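Local coordinates for protein V-type ATPase 116 kDa subunit (Meiothermus ruber, PDB 3RRK) that probably contributes to proton transport by the rotary V-type ATPase, here as the cytoplasmic N-terminal domain of subunit I, a homolog of subunit a, at residues Glu15-Arg24 / Gly306-Tyr314; Leu33-Leu44 / Ala288-Ala297. One frame throughout, in Å; residues are numbered along the deposited sequence.

Contact 1. Residues Glu15-Arg24 / Gly306-Tyr314; sequences EKLIVAGPKR and GRLRDQIVY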
loop_
_atom_site.group_PDB
_atom_site.type_symbol
_atom_site.label_atom_id
_atom_site.label_comp_id
_atom_site.label_asym_id
_atom_site.label_seq_id
_atom_site.Cartn_x
_atom_site.Cartn_y
_atom_site.Cartn_z
ATOM N N GLU A 15 -13.913 39.625 -16.175
ATOM C CA GLU A 15 -14.131 38.168 -16.193
ATOM C C GLU A 15 -15.378 37.720 -15.417
ATOM O O GLU A 15 -15.601 38.146 -14.282
ATOM C CB GLU A 15 -12.908 37.421 -15.643
ATOM C CG GLU A 15 -11.650 37.532 -16.482
ATOM C CD GLU A 15 -10.439 36.924 -15.791
ATOM O OE1 GLU A 15 -10.537 36.615 -14.580
ATOM O OE2 GLU A 15 -9.392 36.756 -16.459
ATOM N N LYS A 16 -16.171 36.842 -16.028
ATOM C CA LYS A 16 -17.369 36.307 -15.392
ATOM C C LYS A 16 -17.003 35.414 -14.210
ATOM O O LYS A 16 -16.054 34.640 -14.287
ATOM C CB LYS A 16 -18.223 35.535 -16.405
ATOM C CG LYS A 16 -19.410 34.797 -15.785
ATOM C CD LYS A 16 -20.341 34.194 -16.836
ATOM C CE LYS A 16 -21.178 35.266 -17.520
ATOM N NZ LYS A 16 -22.156 34.685 -18.481
ATOM N N LEU A 17 -17.739 35.545 -13.109
ATOM C CA LEU A 17 -17.552 34.667 -11.958
ATOM C C LEU A 17 -18.807 33.847 -11.706
ATOM O O LEU A 17 -19.921 34.347 -11.814
ATOM C CB LEU A 17 -17.179 35.442 -10.687
ATOM C CG LEU A 17 -17.098 34.536 -9.442
ATOM C CD1 LEU A 17 -15.717 33.818 -9.302
ATOM C CD2 LEU A 17 -17.444 35.299 -8.173
ATOM N N ILE A 18 -18.626 32.577 -11.382
ATOM C CA ILE A 18 -19.752 31.718 -11.096
ATOM C C ILE A 18 -19.455 31.020 -9.790
ATOM O O ILE A 18 -18.394 30.437 -9.621
ATOM C CB ILE A 18 -19.983 30.702 -12.217
ATOM C CG1 ILE A 18 -20.076 31.419 -13.560
ATOM C CG2 ILE A 18 -21.256 29.920 -11.972
ATOM C CD1 ILE A 18 -19.301 30.729 -14.650
ATOM N N VAL A 19 -20.392 31.108 -8.857
ATOM C CA VAL A 19 -20.175 30.590 -7.528
ATOM C C VAL A 19 -21.365 29.763 -7.097
ATOM O O VAL A 19 -22.503 30.110 -7.392
ATOM C CB VAL A 19 -20.009 31.728 -6.527
ATOM C CG1 VAL A 19 -19.594 31.174 -5.171
ATOM C CG2 VAL A 19 -18.994 32.728 -7.036
ATOM N N ALA A 20 -21.103 28.669 -6.393
ATOM C CA ALA A 20 -22.174 27.855 -5.856
ATOM C C ALA A 20 -21.856 27.455 -4.415
ATOM O O ALA A 20 -20.693 27.418 -4.016
ATOM C CB ALA A 20 -22.414 26.630 -6.733
ATOM N N GLY A 21 -22.895 27.179 -3.633
ATOM C CA GLY A 21 -22.711 26.748 -2.265
ATOM C C GLY A 21 -23.977 26.130 -1.718
ATOM O O GLY A 21 -24.901 25.805 -2.466
ATOM N N PRO A 22 -24.021 25.948 -0.399
ATOM C CA PRO A 22 -25.269 25.518 0.235
ATOM C C PRO A 22 -26.273 26.651 0.164
ATOM O O PRO A 22 -25.865 27.803 0.031
ATOM C CB PRO A 22 -24.856 25.267 1.690
ATOM C CG PRO A 22 -23.614 26.098 1.887
ATOM C CD PRO A 22 -22.918 26.129 0.562
ATOM N N LYS A 23 -27.561 26.339 0.232
ATOM C CA LYS A 23 -28.576 27.386 0.282
ATOM C C LYS A 23 -28.455 28.207 1.556
ATOM O O LYS A 23 -28.751 29.395 1.553
ATOM C CB LYS A 23 -29.988 26.814 0.148
ATOM C CG LYS A 23 -30.330 26.386 -1.262
ATOM C CD LYS A 23 -31.802 26.592 -1.565
ATOM C CE LYS A 23 -32.066 26.442 -3.058
ATOM N NZ LYS A 23 -33.489 26.711 -3.403
ATOM N N ARG A 24 -28.010 27.572 2.637
ATOM C CA ARG A 24 -27.822 28.258 3.912
ATOM C C ARG A 24 -27.051 29.546 3.705
ATOM O O ARG A 24 -27.301 30.541 4.382
ATOM C CB ARG A 24 -27.017 27.405 4.888
ATOM C CG ARG A 24 -27.452 25.968 5.043
ATOM C CD ARG A 24 -26.574 25.259 6.083
ATOM N NE ARG A 24 -25.162 25.206 5.695
ATOM C CZ ARG A 24 -24.159 25.715 6.409
ATOM N NH1 ARG A 24 -24.398 26.322 7.564
ATOM N NH2 ARG A 24 -22.910 25.613 5.969
ATOM N N GLY A 306 -14.130 31.033 1.980
ATOM C CA GLY A 306 -15.222 30.260 2.549
ATOM C C GLY A 306 -14.898 28.802 2.848
ATOM O O GLY A 306 -14.995 28.376 3.997
ATOM N N ARG A 307 -14.532 28.045 1.811
ATOM C CA ARG A 307 -14.184 26.619 1.917
ATOM C C ARG A 307 -15.370 25.673 1.666
ATOM O O ARG A 307 -15.162 24.525 1.259
ATOM C CB ARG A 307 -13.521 26.295 3.262
ATOM C CG ARG A 307 -12.991 24.867 3.379
ATOM C CD ARG A 307 -12.622 24.501 4.825
ATOM N NE ARG A 307 -11.739 25.484 5.457
ATOM C CZ ARG A 307 -11.222 25.359 6.678
ATOM N NH1 ARG A 307 -11.490 24.286 7.411
ATOM N NH2 ARG A 307 -10.434 26.306 7.166
ATOM N N LEU A 308 -16.595 26.162 1.910
ATOM C CA LEU A 308 -17.839 25.388 1.700
ATOM C C LEU A 308 -18.429 25.578 0.293
ATOM O O LEU A 308 -19.461 24.988 -0.056
ATOM C CB LEU A 308 -18.922 25.776 2.724
ATOM C CG LEU A 308 -18.718 25.724 4.241
ATOM C CD1 LEU A 308 -18.054 27.000 4.761
ATOM C CD2 LEU A 308 -20.056 25.506 4.935
ATOM N N ARG A 309 -17.760 26.415 -0.495
ATOM C CA ARG A 309 -18.262 26.884 -1.774
ATOM C C ARG A 309 -17.205 26.639 -2.828
ATOM O O ARG A 309 -16.024 26.492 -2.511
ATOM C CB ARG A 309 -18.467 28.390 -1.698
ATOM C CG ARG A 309 -17.150 29.104 -1.431
ATOM C CD ARG A 309 -17.268 30.613 -1.476
ATOM N NE ARG A 309 -17.147 31.156 -2.830
ATOM C CZ ARG A 309 -16.083 31.814 -3.293
ATOM N NH1 ARG A 309 -15.024 32.022 -2.518
ATOM N NH2 ARG A 309 -16.082 32.272 -4.540
ATOM N N ASP A 310 -17.618 26.619 -4.086
ATOM C CA ASP A 310 -16.651 26.599 -5.176
ATOM C C ASP A 310 -17.002 27.597 -6.271
ATOM O O ASP A 310 -18.153 27.735 -6.671
ATOM C CB ASP A 310 -16.450 25.189 -5.744
ATOM C CG ASP A 310 -17.730 24.377 -5.772
ATOM O OD1 ASP A 310 -18.579 24.607 -6.662
ATOM O OD2 ASP A 310 -17.876 23.493 -4.903
ATOM N N GLN A 311 -15.987 28.307 -6.735
ATOM C CA GLN A 311 -16.169 29.297 -7.768
ATOM C C GLN A 311 -15.570 28.779 -9.064
ATOM O O GLN A 311 -15.028 27.679 -9.105
ATOM C CB GLN A 311 -15.468 30.598 -7.362
ATOM C CG GLN A 311 -13.973 30.664 -7.711
ATOM C CD GLN A 311 -13.067 30.099 -6.618
ATOM O OE1 GLN A 311 -13.532 29.446 -5.677
ATOM N NE2 GLN A 311 -11.765 30.360 -6.735
ATOM N N ILE A 312 -15.705 29.565 -10.126
ATOM C CA ILE A 312 -14.826 29.471 -11.289
ATOM C C ILE A 312 -14.761 30.840 -11.947
ATOM O O ILE A 312 -15.768 31.341 -12.463
ATOM C CB ILE A 312 -15.227 28.373 -12.332
ATOM C CG1 ILE A 312 -14.261 28.405 -13.521
ATOM C CG2 ILE A 312 -16.649 28.553 -12.827
ATOM C CD1 ILE A 312 -14.681 27.549 -14.703
ATOM N N VAL A 313 -13.584 31.455 -11.894
ATOM C CA VAL A 313 -13.385 32.747 -12.533
ATOM C C VAL A 313 -13.309 32.550 -14.048
ATOM O O VAL A 313 -12.982 31.462 -14.528
ATOM C CB VAL A 313 -12.139 33.490 -11.988
ATOM C CG1 VAL A 313 -12.236 34.988 -12.295
ATOM C CG2 VAL A 313 -12.009 33.287 -10.480
ATOM N N TYR A 314 -13.645 33.597 -14.792
ATOM C CA TYR A 314 -13.702 33.527 -16.246
ATOM C C TYR A 314 -14.266 32.187 -16.721
ATOM O O TYR A 314 -15.482 31.997 -16.797
ATOM C CB TYR A 314 -12.314 33.765 -16.845
ATOM C CG TYR A 314 -12.363 34.271 -18.261
ATOM C CD1 TYR A 314 -13.439 33.970 -19.083
ATOM C CD2 TYR A 314 -11.344 35.065 -18.772
ATOM C CE1 TYR A 314 -13.497 34.431 -20.376
ATOM C CE2 TYR A 314 -11.394 35.536 -20.067
ATOM C CZ TYR A 314 -12.474 35.214 -20.865
ATOM O OH TYR A 314 -12.536 35.676 -22.158
#

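Contact 2. Residues Leu33-Leu44 / Ala288-Ala297; sequences LQKAGVVHIDPL and ALMGWVPQKA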
loop_
_atom_site.group_PDB
_atom_site.type_symbol
_atom_site.label_atom_id
_atom_site.label_comp_id
_atom_site.label_asym_id
_atom_site.label_seq_id
_atom_site.Cartn_x
_atom_site.Cartn_y
_atom_site.Cartn_z
ATOM N N LEU A 33 -19.550 38.518 -1.738
ATOM C CA LEU A 33 -19.268 38.911 -3.109
ATOM C C LEU A 33 -19.410 40.426 -3.313
ATOM O O LEU A 33 -18.511 41.077 -3.858
ATOM C CB LEU A 33 -20.189 38.165 -4.064
ATOM C CG LEU A 33 -20.095 36.640 -3.946
ATOM C CD1 LEU A 33 -20.950 35.961 -5.009
ATOM C CD2 LEU A 33 -18.645 36.151 -4.024
ATOM N N GLN A 34 -20.537 40.984 -2.875
ATOM C CA GLN A 34 -20.781 42.420 -3.021
ATOM C C GLN A 34 -19.629 43.237 -2.459
ATOM O O GLN A 34 -19.133 44.168 -3.109
ATOM C CB GLN A 34 -22.079 42.847 -2.323
ATOM C CG GLN A 34 -22.336 44.361 -2.405
ATOM C CD GLN A 34 -23.575 44.833 -1.641
ATOM O OE1 GLN A 34 -23.914 44.314 -0.576
ATOM N NE2 GLN A 34 -24.241 45.839 -2.183
ATOM N N LYS A 35 -19.212 42.874 -1.248
ATOM C CA LYS A 35 -18.261 43.676 -0.484
ATOM C C LYS A 35 -16.824 43.385 -0.880
ATOM O O LYS A 35 -15.901 44.069 -0.431
ATOM C CB LYS A 35 -18.441 43.462 1.023
ATOM C CG LYS A 35 -17.763 42.213 1.557
ATOM C CD LYS A 35 -17.171 42.461 2.939
ATOM C CE LYS A 35 -18.244 42.866 3.931
ATOM N NZ LYS A 35 -17.654 43.229 5.244
ATOM N N ALA A 36 -16.639 42.362 -1.711
ATOM C CA ALA A 36 -15.328 42.080 -2.269
ATOM C C ALA A 36 -15.155 42.899 -3.541
ATOM O O ALA A 36 -14.035 43.185 -3.962
ATOM C CB ALA A 36 -15.171 40.607 -2.547
ATOM N N GLY A 37 -16.278 43.281 -4.145
ATOM C CA GLY A 37 -16.264 44.157 -5.303
ATOM C C GLY A 37 -16.830 43.518 -6.555
ATOM O O GLY A 37 -16.558 43.970 -7.670
ATOM N N VAL A 38 -17.613 42.457 -6.384
ATOM C CA VAL A 38 -18.270 41.826 -7.522
ATOM C C VAL A 38 -19.426 42.717 -7.975
ATOM O O VAL A 38 -20.052 43.387 -7.153
ATOM C CB VAL A 38 -18.772 40.401 -7.169
ATOM C CG1 VAL A 38 -19.446 39.747 -8.365
ATOM C CG2 VAL A 38 -17.617 39.536 -6.670
ATOM N N VAL A 39 -19.693 42.756 -9.277
ATOM C CA VAL A 39 -20.781 43.596 -9.786
ATOM C C VAL A 39 -21.707 42.845 -10.742
ATOM O O VAL A 39 -21.348 41.797 -11.282
ATOM C CB VAL A 39 -20.264 44.873 -10.496
ATOM C CG1 VAL A 39 -19.374 45.680 -9.566
ATOM C CG2 VAL A 39 -19.522 44.503 -11.780
ATOM N N HIS A 40 -22.894 43.407 -10.951
ATOM C CA HIS A 40 -23.935 42.758 -11.739
ATOM C C HIS A 40 -24.194 41.359 -11.230
ATOM O O HIS A 40 -24.288 40.404 -12.001
ATOM C CB HIS A 40 -23.585 42.766 -13.218
ATOM C CG HIS A 40 -23.612 44.133 -13.812
ATOM N ND1 HIS A 40 -22.504 44.960 -13.832
ATOM C CD2 HIS A 40 -24.622 44.848 -14.361
ATOM C CE1 HIS A 40 -22.827 46.107 -14.395
ATOM N NE2 HIS A 40 -24.108 46.067 -14.726
ATOM N N ILE A 41 -24.313 41.270 -9.910
ATOM C CA ILE A 41 -24.500 40.005 -9.229
ATOM C C ILE A 41 -25.895 39.490 -9.478
ATOM O O ILE A 41 -26.865 40.125 -9.078
ATOM C CB ILE A 41 -24.336 40.163 -7.716
ATOM C CG1 ILE A 41 -22.911 40.589 -7.366
ATOM C CG2 ILE A 41 -24.680 38.868 -7.012
ATOM C CD1 ILE A 41 -22.668 40.651 -5.886
ATOM N N ASP A 42 -25.992 38.336 -10.133
ATOM C CA ASP A 42 -27.278 37.712 -10.414
ATOM C C ASP A 42 -27.314 36.279 -9.927
ATOM O O ASP A 42 -26.409 35.499 -10.218
ATOM C CB ASP A 42 -27.587 37.748 -11.908
ATOM C CG ASP A 42 -28.336 38.996 -12.314
ATOM O OD1 ASP A 42 -27.726 39.883 -12.949
ATOM O OD2 ASP A 42 -29.534 39.095 -11.985
ATOM N N PRO A 43 -28.365 35.927 -9.172
ATOM C CA PRO A 43 -28.551 34.538 -8.750
ATOM C C PRO A 43 -28.829 33.668 -9.964
ATOM O O PRO A 43 -29.508 34.120 -10.891
ATOM C CB PRO A 43 -29.802 34.600 -7.869
ATOM C CG PRO A 43 -29.908 36.017 -7.459
ATOM C CD PRO A 43 -29.409 36.806 -8.626
ATOM N N LEU A 44 -28.300 32.447 -9.958
ATOM C CA LEU A 44 -28.602 31.479 -11.001
ATOM C C LEU A 44 -29.470 30.342 -10.454
ATOM O O LEU A 44 -29.424 30.011 -9.259
ATOM C CB LEU A 44 -27.319 30.920 -11.614
ATOM C CG LEU A 44 -26.398 31.849 -12.412
ATOM C CD1 LEU A 44 -24.943 31.527 -12.132
ATOM C CD2 LEU A 44 -26.682 31.767 -13.904
ATOM N N ALA A 288 -26.447 29.390 -6.120
ATOM C CA ALA A 288 -25.452 29.736 -7.132
ATOM C C ALA A 288 -25.605 31.167 -7.654
ATOM O O ALA A 288 -26.700 31.590 -8.024
ATOM C CB ALA A 288 -25.526 28.759 -8.283
ATOM N N LEU A 289 -24.500 31.901 -7.698
ATOM C CA LEU A 289 -24.500 33.289 -8.166
ATOM C C LEU A 289 -23.567 33.506 -9.370
ATOM O O LEU A 289 -22.663 32.704 -9.646
ATOM C CB LEU A 289 -24.100 34.243 -7.037
ATOM C CG LEU A 289 -25.088 34.534 -5.910
ATOM C CD1 LEU A 289 -25.598 33.258 -5.263
ATOM C CD2 LEU A 289 -24.423 35.417 -4.872
ATOM N N MET A 290 -23.802 34.609 -10.071
ATOM C CA MET A 290 -23.043 34.982 -11.252
ATOM C C MET A 290 -22.645 36.433 -11.049
ATOM O O MET A 290 -23.367 37.190 -10.405
ATOM C CB MET A 290 -23.941 34.869 -12.482
ATOM C CG MET A 290 -23.216 34.902 -13.806
ATOM S SD MET A 290 -24.199 35.702 -15.083
ATOM C CE MET A 290 -24.054 37.427 -14.599
ATOM N N GLY A 291 -21.511 36.841 -11.591
ATOM C CA GLY A 291 -21.075 38.207 -11.391
ATOM C C GLY A 291 -19.904 38.567 -12.272
ATOM O O GLY A 291 -19.326 37.700 -12.917
ATOM N N TRP A 292 -19.560 39.851 -12.303
ATOM C CA TRP A 292 -18.435 40.329 -13.096
ATOM C C TRP A 292 -17.397 41.006 -12.216
ATOM O O TRP A 292 -17.728 41.822 -11.351
ATOM C CB TRP A 292 -18.918 41.252 -14.211
ATOM C CG TRP A 292 -19.765 40.523 -15.207
ATOM C CD1 TRP A 292 -21.110 40.288 -15.131
ATOM C CD2 TRP A 292 -19.319 39.906 -16.417
ATOM N NE1 TRP A 292 -21.530 39.571 -16.227
ATOM C CE2 TRP A 292 -20.449 39.325 -17.031
ATOM C CE3 TRP A 292 -18.072 39.790 -17.046
ATOM C CZ2 TRP A 292 -20.368 38.641 -18.244
ATOM C CZ3 TRP A 292 -17.995 39.114 -18.250
ATOM C CH2 TRP A 292 -19.135 38.547 -18.836
ATOM N N VAL A 293 -16.141 40.646 -12.446
ATOM C CA VAL A 293 -15.034 41.063 -11.598
ATOM C C VAL A 293 -13.973 41.800 -12.419
ATOM O O VAL A 293 -13.378 41.222 -13.327
ATOM C CB VAL A 293 -14.383 39.832 -10.915
ATOM C CG1 VAL A 293 -13.385 40.257 -9.846
ATOM C CG2 VAL A 293 -15.453 38.920 -10.324
ATOM N N PRO A 294 -13.741 43.086 -12.102
ATOM C CA PRO A 294 -12.706 43.922 -12.725
ATOM C C PRO A 294 -11.343 43.725 -12.060
ATOM O O PRO A 294 -11.274 43.624 -10.837
ATOM C CB PRO A 294 -13.211 45.332 -12.454
ATOM C CG PRO A 294 -13.907 45.206 -11.136
ATOM C CD PRO A 294 -14.548 43.845 -11.129
ATOM N N GLN A 295 -10.278 43.698 -12.858
ATOM C CA GLN A 295 -8.951 43.283 -12.389
ATOM C C GLN A 295 -8.590 43.589 -10.928
ATOM O O GLN A 295 -8.061 42.722 -10.226
ATOM C CB GLN A 295 -7.855 43.799 -13.327
ATOM C CG GLN A 295 -7.654 42.926 -14.549
ATOM C CD GLN A 295 -7.461 41.467 -14.185
ATOM O OE1 GLN A 295 -7.987 40.575 -14.850
ATOM N NE2 GLN A 295 -6.704 41.216 -13.122
ATOM N N LYS A 296 -8.862 44.811 -10.475
ATOM C CA LYS A 296 -8.482 45.216 -9.122
ATOM C C LYS A 296 -9.083 44.331 -8.031
ATOM O O LYS A 296 -8.360 43.674 -7.279
ATOM C CB LYS A 296 -8.872 46.670 -8.857
ATOM C CG LYS A 296 -8.582 47.107 -7.432
ATOM C CD LYS A 296 -9.049 48.523 -7.172
ATOM C CE LYS A 296 -8.738 48.946 -5.748
ATOM N NZ LYS A 296 -9.385 48.052 -4.750
ATOM N N ALA A 297 -10.410 44.330 -7.949
ATOM C CA ALA A 297 -11.129 43.606 -6.903
ATOM C C ALA A 297 -10.804 42.116 -6.896
ATOM O O ALA A 297 -10.918 41.457 -5.861
ATOM C CB ALA A 297 -12.634 43.820 -7.051
#

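Contact 1. Residues Glu15-Arg24 / Gly306-Tyr314
I18 and I312 form a hydrogen-bonded antiparallel pair, their side chains side by side and pointing the same way, with I18 CD1 3.9 Å from I312 CG2. I312 N donates to I18 O at 2.9 Å, and the return bond from I18 N to I312 O is longer, 3.3 Å. A20 and D310 repeat the two-way pairing through A20 N to D310 O (3.1 Å) and D310 N to A20 O. On the face of L17, V19, Q311 and V313, the CG of L17 extends anti to its own N (chi1 175°), which brings CD1 within 3.8 Å of Q311 CB and close to V313 CG2. V19 CG1 lies at the edge of the R309 guanidinium, in its plane, 3.4 Å from NE. At the last modelled residue, the E15 side chain crosses that of Y314 at about a right angle, CG 3.4 Å from ring atom CD2. Further out, M280 and V277 of helix 224-281 pack on I18 and I312 respectively, and L29 of helix 26-36 meets V19 and R309. Four backbone hydrogen bonds thus join 310-313, an outermost, partly exposed strand of the four-stranded antiparallel sheet, to 15-21 of the N-terminal proximal lobe, with aliphatic packing alongside.

Contact 2. Residues Leu33-Leu44 / Ala288-Ala297
L33 and L289 meet where helix 26-36 passes over the sheet: their side chains run obliquely to one another, with L33 CD1 3.5 Å from L289 CD2. The same L289 methyl also receives I41 CG2 at 4.1 Å, so one leucine branch touches both the helix and the strand that follows it. Across the strands, on the face of L44 and M290, L44 reaches diagonally, its side chain oblique to that of M290, with L44 CD1 3.5 Å from M290 CB. With its CG anti to the backbone N (chi1 -166°), M290 then bends at chi2 and chi3, and its CE ends near H40 O. The side chains of V39 and W292 cross at about a right angle, V39 CG2 4.1 Å from W292 CB, while V39 O lies at the indole edge near the ring plane and H40 CB approaches W292 CD1.

Backbone pairing sets these meetings. V39 and W292 exchange bonds in both directions, W292 N to V39 O at 2.8 Å, and D42 does the same with M290. Between these pairs the register shifts by one residue, a beta bulge in which H40 and I41 share the space opposite G291 as the chain turns a corner at H40. V38 CG1 lies 3.8 Å from G291 CA. Upstream, G37, the first residue to leave the helix, has positive phi in a Schellman motif, with L33 O accepting from both G37 N and V38 N; A297 CB sits beside A36 O at 3.5 Å.

Strand 41-44 is an outer strand of the four-stranded antiparallel sheet. Its inner neighbour, strand 287-293, has strand 15-21 on its other side in the sheet, while L30 of helix 26-36 packs on I41 and L289, and V301 of helix 298-303 meets A36 and V38.

Overall arrangement
Contacts 1 and 2 are two seams of one four-stranded antiparallel sheet in the order 41-44, 287-293, 15-21, 310-313, and their centres are about 10 Å apart. The middle seam unites them: L17 N lies 2.7 Å from G291 O and V19 O 2.7 Å from L289 N, both probable hydrogen bonds, while K16 CE packs 3.5 Å from W292 CZ2. In sequence, the pairing of contact 2 falls within the span bracketed by contact 1, so residues from both ends of the modelled chain build one lobe. The intervening chain includes the long helices 94-138 and 224-281 and a separate three-stranded sheet.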